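Side-chain contacts in ferritin (Ulva pertusa, PDB 3VNX), which probably stores iron inside a hollow shell of 24 subunits, acting as a ferroxidase that oxidises iron(II) before it is laid down as mineral: residues Ile50-Ser55 with Met92-Gln97; Tyr58-Ser63 with Ala110-Glu115. All blocks are in the same frame, centred on the assembly; numbering follows the deposited sequence. Where two conformers were deposited one is given.

Interaction 1: Ile50-Ser55 with Met92-Gln97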
# COMPACT_ATOMS: atom_id res chain seq x y z
N ILE A 50 -54.18 -8.90 -7.99
CA ILE A 50 -53.76 -9.75 -9.10
C ILE A 50 -52.28 -10.15 -8.98
O ILE A 50 -51.92 -11.31 -9.23
CB ILE A 50 -54.05 -9.05 -10.44
CG1 ILE A 50 -55.55 -8.80 -10.58
CG2 ILE A 50 -53.51 -9.87 -11.62
CD1 ILE A 50 -55.98 -8.31 -11.94
N GLU A 51 -51.44 -9.20 -8.58
CA GLU A 51 -50.01 -9.46 -8.42
C GLU A 51 -49.85 -10.36 -7.21
O GLU A 51 -49.12 -11.37 -7.24
CB GLU A 51 -49.21 -8.17 -8.20
CG GLU A 51 -49.33 -7.12 -9.31
CD GLU A 51 -48.57 -7.46 -10.60
OE1 GLU A 51 -48.77 -6.73 -11.61
OE2 GLU A 51 -47.78 -8.43 -10.64
N TYR A 52 -50.56 -9.99 -6.15
CA TYR A 52 -50.50 -10.79 -4.93
C TYR A 52 -50.93 -12.24 -5.18
O TYR A 52 -50.30 -13.16 -4.68
CB TYR A 52 -51.29 -10.15 -3.79
CG TYR A 52 -50.48 -9.95 -2.52
CD1 TYR A 52 -49.80 -11.02 -1.94
CD2 TYR A 52 -50.39 -8.69 -1.91
CE1 TYR A 52 -49.04 -10.84 -0.78
CE2 TYR A 52 -49.64 -8.51 -0.74
CZ TYR A 52 -48.97 -9.59 -0.18
OH TYR A 52 -48.22 -9.44 0.98
N THR A 53 -51.98 -12.45 -5.98
CA THR A 53 -52.42 -13.81 -6.32
C THR A 53 -51.35 -14.56 -7.11
O THR A 53 -51.02 -15.71 -6.80
CB THR A 53 -53.73 -13.83 -7.15
OG1 THR A 53 -54.82 -13.37 -6.35
CG2 THR A 53 -54.05 -15.23 -7.64
N ILE A 54 -50.82 -13.89 -8.13
CA ILE A 54 -49.80 -14.51 -8.99
C ILE A 54 -48.52 -14.85 -8.21
O ILE A 54 -47.86 -15.87 -8.46
CB ILE A 54 -49.48 -13.61 -10.19
CG1 ILE A 54 -50.69 -13.54 -11.12
CG2 ILE A 54 -48.25 -14.11 -10.92
CD1 ILE A 54 -50.51 -12.55 -12.24
N SER A 55 -48.18 -14.01 -7.25
CA SER A 55 -47.07 -14.31 -6.36
C SER A 55 -47.32 -15.64 -5.63
O SER A 55 -46.42 -16.46 -5.50
CB SER A 55 -46.88 -13.18 -5.35
OG SER A 55 -45.97 -13.56 -4.35
N MET A 92 -45.31 -2.23 -4.64
CA MET A 92 -45.11 -0.96 -5.35
C MET A 92 -46.46 -0.31 -5.64
O MET A 92 -46.62 0.93 -5.60
CB MET A 92 -44.31 -1.18 -6.65
CG MET A 92 -42.87 -1.69 -6.47
SD MET A 92 -42.23 -2.74 -7.83
CE MET A 92 -41.92 -1.55 -9.13
N LEU A 93 -47.45 -1.14 -5.96
CA LEU A 93 -48.78 -0.63 -6.25
C LEU A 93 -49.37 -0.05 -4.97
O LEU A 93 -49.94 1.03 -4.99
CB LEU A 93 -49.68 -1.71 -6.84
CG LEU A 93 -49.30 -2.09 -8.27
CD1 LEU A 93 -49.89 -3.43 -8.65
CD2 LEU A 93 -49.76 -0.98 -9.23
N MET A 94 -49.18 -0.75 -3.86
CA MET A 94 -49.67 -0.28 -2.57
C MET A 94 -49.00 1.03 -2.22
O MET A 94 -49.64 1.98 -1.75
CB MET A 94 -49.42 -1.34 -1.50
CG MET A 94 -50.08 -2.67 -1.84
SD MET A 94 -49.52 -4.08 -0.88
CE MET A 94 -50.00 -3.57 0.78
N ASP A 95 -47.70 1.10 -2.48
CA ASP A 95 -46.94 2.31 -2.24
C ASP A 95 -47.51 3.50 -3.04
O ASP A 95 -47.71 4.59 -2.51
CB ASP A 95 -45.48 2.07 -2.59
CG ASP A 95 -44.66 3.35 -2.56
OD1 ASP A 95 -44.53 3.96 -1.47
OD2 ASP A 95 -44.13 3.74 -3.63
N TYR A 96 -47.80 3.28 -4.32
CA TYR A 96 -48.39 4.36 -5.10
C TYR A 96 -49.76 4.74 -4.54
O TYR A 96 -50.09 5.93 -4.49
CB TYR A 96 -48.50 4.00 -6.60
CG TYR A 96 -48.71 5.23 -7.45
CD1 TYR A 96 -47.64 6.09 -7.73
CD2 TYR A 96 -49.99 5.56 -7.95
CE1 TYR A 96 -47.82 7.25 -8.50
CE2 TYR A 96 -50.18 6.73 -8.73
CZ TYR A 96 -49.08 7.56 -9.00
OH TYR A 96 -49.23 8.70 -9.75
N GLN A 97 -50.53 3.74 -4.12
CA GLN A 97 -51.88 3.97 -3.61
C GLN A 97 -51.86 5.00 -2.48
O GLN A 97 -52.55 6.01 -2.55
CB GLN A 97 -52.51 2.67 -3.12
CG GLN A 97 -53.97 2.82 -2.69
CD GLN A 97 -54.94 2.88 -3.87
OE1 GLN A 97 -55.03 3.90 -4.58
NE2 GLN A 97 -55.67 1.78 -4.10
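Glu51 meets Leu93 through its aliphatic stem: Glu51 CG rests against the Leu93 CD1 methyl at 3.8 Å, and the two side chains cross at about a right angle. With chi1 of Glu51 at -58°, CG stands beside the backbone N and anti to the carbonyl carbon, against the leucine; the bend at chi2 then turns the carboxylate off along another line. A second touch, one residue further along each helix, is looser. The Met94 sulfur lies at the edge of the Tyr52 ring, near its plane, with SD 4.4 Å from CE2. It is the sulfur, not the terminal methyl, that comes to the ring, because chi3 of Met94 (62°) swings CE off to one side. Buried side chains thus join two antiparallel neighbours of the ferritin four-helix bundle, helices 38-66 and 73-99, whose closest CA atoms here, those of Glu51 and Leu93, remain 9.2 Å apart. In this family the middle of the bundle houses the ferroxidase centre, and a calcium ion lies about 3 Å from the Glu51 side chain, consistent with a metal site at this glutamate. Glu51 OE1 accepts hydrogen bonds from Gln47 and from Asn138 of helix 123-151, which would fix the rotation of the carboxylate, while Leu165 of helix 155-201 packs on both Glu51 and Leu93. Tyr52 faces outward to the second subunit: its OH is hydrogen-bonded to His59 ND1 of that chain, and its ring meets Tyr56 of the same chain edge-to-face.

Interaction 2: Tyr58-Ser63 with Ala110-Glu115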
# COMPACT_ATOMS: atom_id res chain seq x y z
N TYR A 58 -47.08 -18.57 -7.98
CA TYR A 58 -45.67 -18.85 -8.24
C TYR A 58 -45.02 -19.58 -7.07
O TYR A 58 -44.15 -20.44 -7.28
CB TYR A 58 -44.91 -17.58 -8.60
CG TYR A 58 -45.12 -17.20 -10.05
CD1 TYR A 58 -45.50 -18.16 -10.98
CD2 TYR A 58 -44.97 -15.89 -10.49
CE1 TYR A 58 -45.70 -17.84 -12.31
CE2 TYR A 58 -45.17 -15.55 -11.82
CZ TYR A 58 -45.54 -16.54 -12.73
OH TYR A 58 -45.76 -16.24 -14.07
N HIS A 59 -45.44 -19.24 -5.86
CA HIS A 59 -44.91 -19.90 -4.68
C HIS A 59 -45.32 -21.37 -4.67
O HIS A 59 -44.55 -22.25 -4.27
CB HIS A 59 -45.35 -19.20 -3.40
CG HIS A 59 -44.37 -19.34 -2.28
ND1 HIS A 59 -44.49 -18.64 -1.09
CD2 HIS A 59 -43.25 -20.08 -2.17
CE1 HIS A 59 -43.48 -18.96 -0.30
NE2 HIS A 59 -42.72 -19.84 -0.93
N ALA A 60 -46.54 -21.65 -5.13
CA ALA A 60 -46.99 -23.04 -5.22
C ALA A 60 -46.15 -23.82 -6.25
O ALA A 60 -45.76 -24.98 -6.01
CB ALA A 60 -48.49 -23.11 -5.55
N LEU A 61 -45.85 -23.18 -7.38
CA LEU A 61 -45.03 -23.81 -8.40
C LEU A 61 -43.68 -24.16 -7.84
O LEU A 61 -43.12 -25.23 -8.12
CB LEU A 61 -44.88 -22.87 -9.59
CG LEU A 61 -46.10 -22.94 -10.51
CD1 LEU A 61 -46.16 -21.74 -11.46
CD2 LEU A 61 -46.08 -24.26 -11.28
N HIS A 62 -43.16 -23.26 -7.02
CA HIS A 62 -41.88 -23.50 -6.38
C HIS A 62 -41.91 -24.79 -5.56
O HIS A 62 -41.00 -25.63 -5.65
CB HIS A 62 -41.51 -22.32 -5.49
CG HIS A 62 -40.51 -22.68 -4.44
ND1 HIS A 62 -39.16 -22.83 -4.71
CD2 HIS A 62 -40.66 -22.97 -3.12
CE1 HIS A 62 -38.52 -23.16 -3.60
NE2 HIS A 62 -39.41 -23.26 -2.62
N SER A 63 -42.95 -24.94 -4.74
CA SER A 63 -43.03 -26.11 -3.88
C SER A 63 -43.16 -27.38 -4.70
O SER A 63 -42.68 -28.44 -4.30
CB SER A 63 -44.19 -25.99 -2.88
OG SER A 63 -43.80 -25.17 -1.80
N ALA A 110 -57.28 -16.91 -3.18
CA ALA A 110 -57.72 -18.29 -3.37
C ALA A 110 -56.54 -19.27 -3.29
O ALA A 110 -55.41 -18.92 -3.64
CB ALA A 110 -58.44 -18.44 -4.71
N ALA A 111 -56.82 -20.48 -2.82
CA ALA A 111 -55.83 -21.55 -2.84
C ALA A 111 -55.39 -21.80 -4.27
O ALA A 111 -56.24 -21.97 -5.14
CB ALA A 111 -56.42 -22.80 -2.27
N PRO A 112 -54.07 -21.80 -4.51
CA PRO A 112 -53.54 -22.07 -5.86
C PRO A 112 -53.50 -23.56 -6.13
O PRO A 112 -53.60 -24.35 -5.19
CB PRO A 112 -52.11 -21.55 -5.78
CG PRO A 112 -51.73 -21.75 -4.33
CD PRO A 112 -52.99 -21.51 -3.54
N GLU A 113 -53.39 -23.95 -7.40
CA GLU A 113 -53.15 -25.33 -7.78
C GLU A 113 -51.78 -25.77 -7.27
O GLU A 113 -50.83 -24.99 -7.31
CB GLU A 113 -53.22 -25.48 -9.31
CG GLU A 113 -52.84 -26.87 -9.81
CD GLU A 113 -53.80 -27.94 -9.33
OE1 GLU A 113 -54.99 -27.88 -9.72
OE2 GLU A 113 -53.37 -28.83 -8.57
N MET A 114 -51.66 -27.01 -6.80
CA MET A 114 -50.39 -27.49 -6.27
C MET A 114 -49.73 -28.54 -7.17
O MET A 114 -48.55 -28.87 -7.01
CB MET A 114 -50.56 -28.07 -4.86
CG MET A 114 -51.38 -27.19 -3.91
SD MET A 114 -50.73 -25.52 -3.63
CE MET A 114 -49.04 -25.87 -3.21
N GLU A 115 -50.51 -29.07 -8.11
CA GLU A 115 -50.07 -30.22 -8.89
C GLU A 115 -49.80 -29.82 -10.32
O GLU A 115 -50.63 -29.15 -10.94
CB GLU A 115 -51.15 -31.31 -8.85
CG GLU A 115 -51.46 -31.75 -7.45
CD GLU A 115 -50.25 -32.32 -6.76
OE1 GLU A 115 -50.19 -32.27 -5.51
OE2 GLU A 115 -49.35 -32.82 -7.48
O HOH W 1 -47.16 -27.18 -5.15
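The CB methyl of Ala60 points into a shallow cup formed by Pro112, Glu113 and Met114, where the long loop that runs between helices 73-99 and 123-151 lies along the outside of the ferritin four-helix bundle. Three groups meet this methyl from directions roughly at right angles to one another. Pro112 presents the CB-CG edge of its ring, CG being the nearer at 3.7 Å from Ala60 CB. Between the two flanking residues, the backbone oxygen Glu113 O comes to 3.5 Å from the same carbon, Ala60 CB. Met114 supplies the third wall by curling back on itself: bends at chi2 (-58°) and chi3 (-51°) fold the chain so that CE sits 3.7 Å from Ala60 CB, with the sulfur alongside it. A small residue on the helix thus lets the loop come close, the CA atoms of Ala60 and Met114 being 5.7 Å apart. The loop at Met114 is braced by the preceding residue: in one of the two conformers of Glu113, OE2 accepts the backbone N-H of Glu115 at 2.9 Å through its anti lone pair, with an angle of 151° at the hydrogen, and takes a weak bond from Met114 N. Beyond the contact, Glu115 forms a salt bridge with Arg67, and Leu106 of the second subunit packs on Pro112. A water bridges the two backbones beside the methyl contact, donating one hydrogen to Ala60 O at 2.7 Å and the other to Met114 O at 2.9 Å.

Overall arrangement
Both contacts use helix 38-66, interaction 1 near its middle and interaction 2 further toward its C-terminal end, with about 18 Å between the centres of the two contacts. The first lies deep in the bundle, its centre about 6 Å from the centre of the chain and beside the calcium ion near the Glu51 side chain; the second is peripheral, its centre about 16 Å from that of the chain. Although they do not touch within one chain, they come together across a subunit interface. Tyr52 of interaction 1 reaches His59 of the second subunit and Met94 packs on its Ser63, both residues on the helical side of interaction 2. One stretch of helix therefore carries a probable metal ligand, the dimer surface and the bed for the loop.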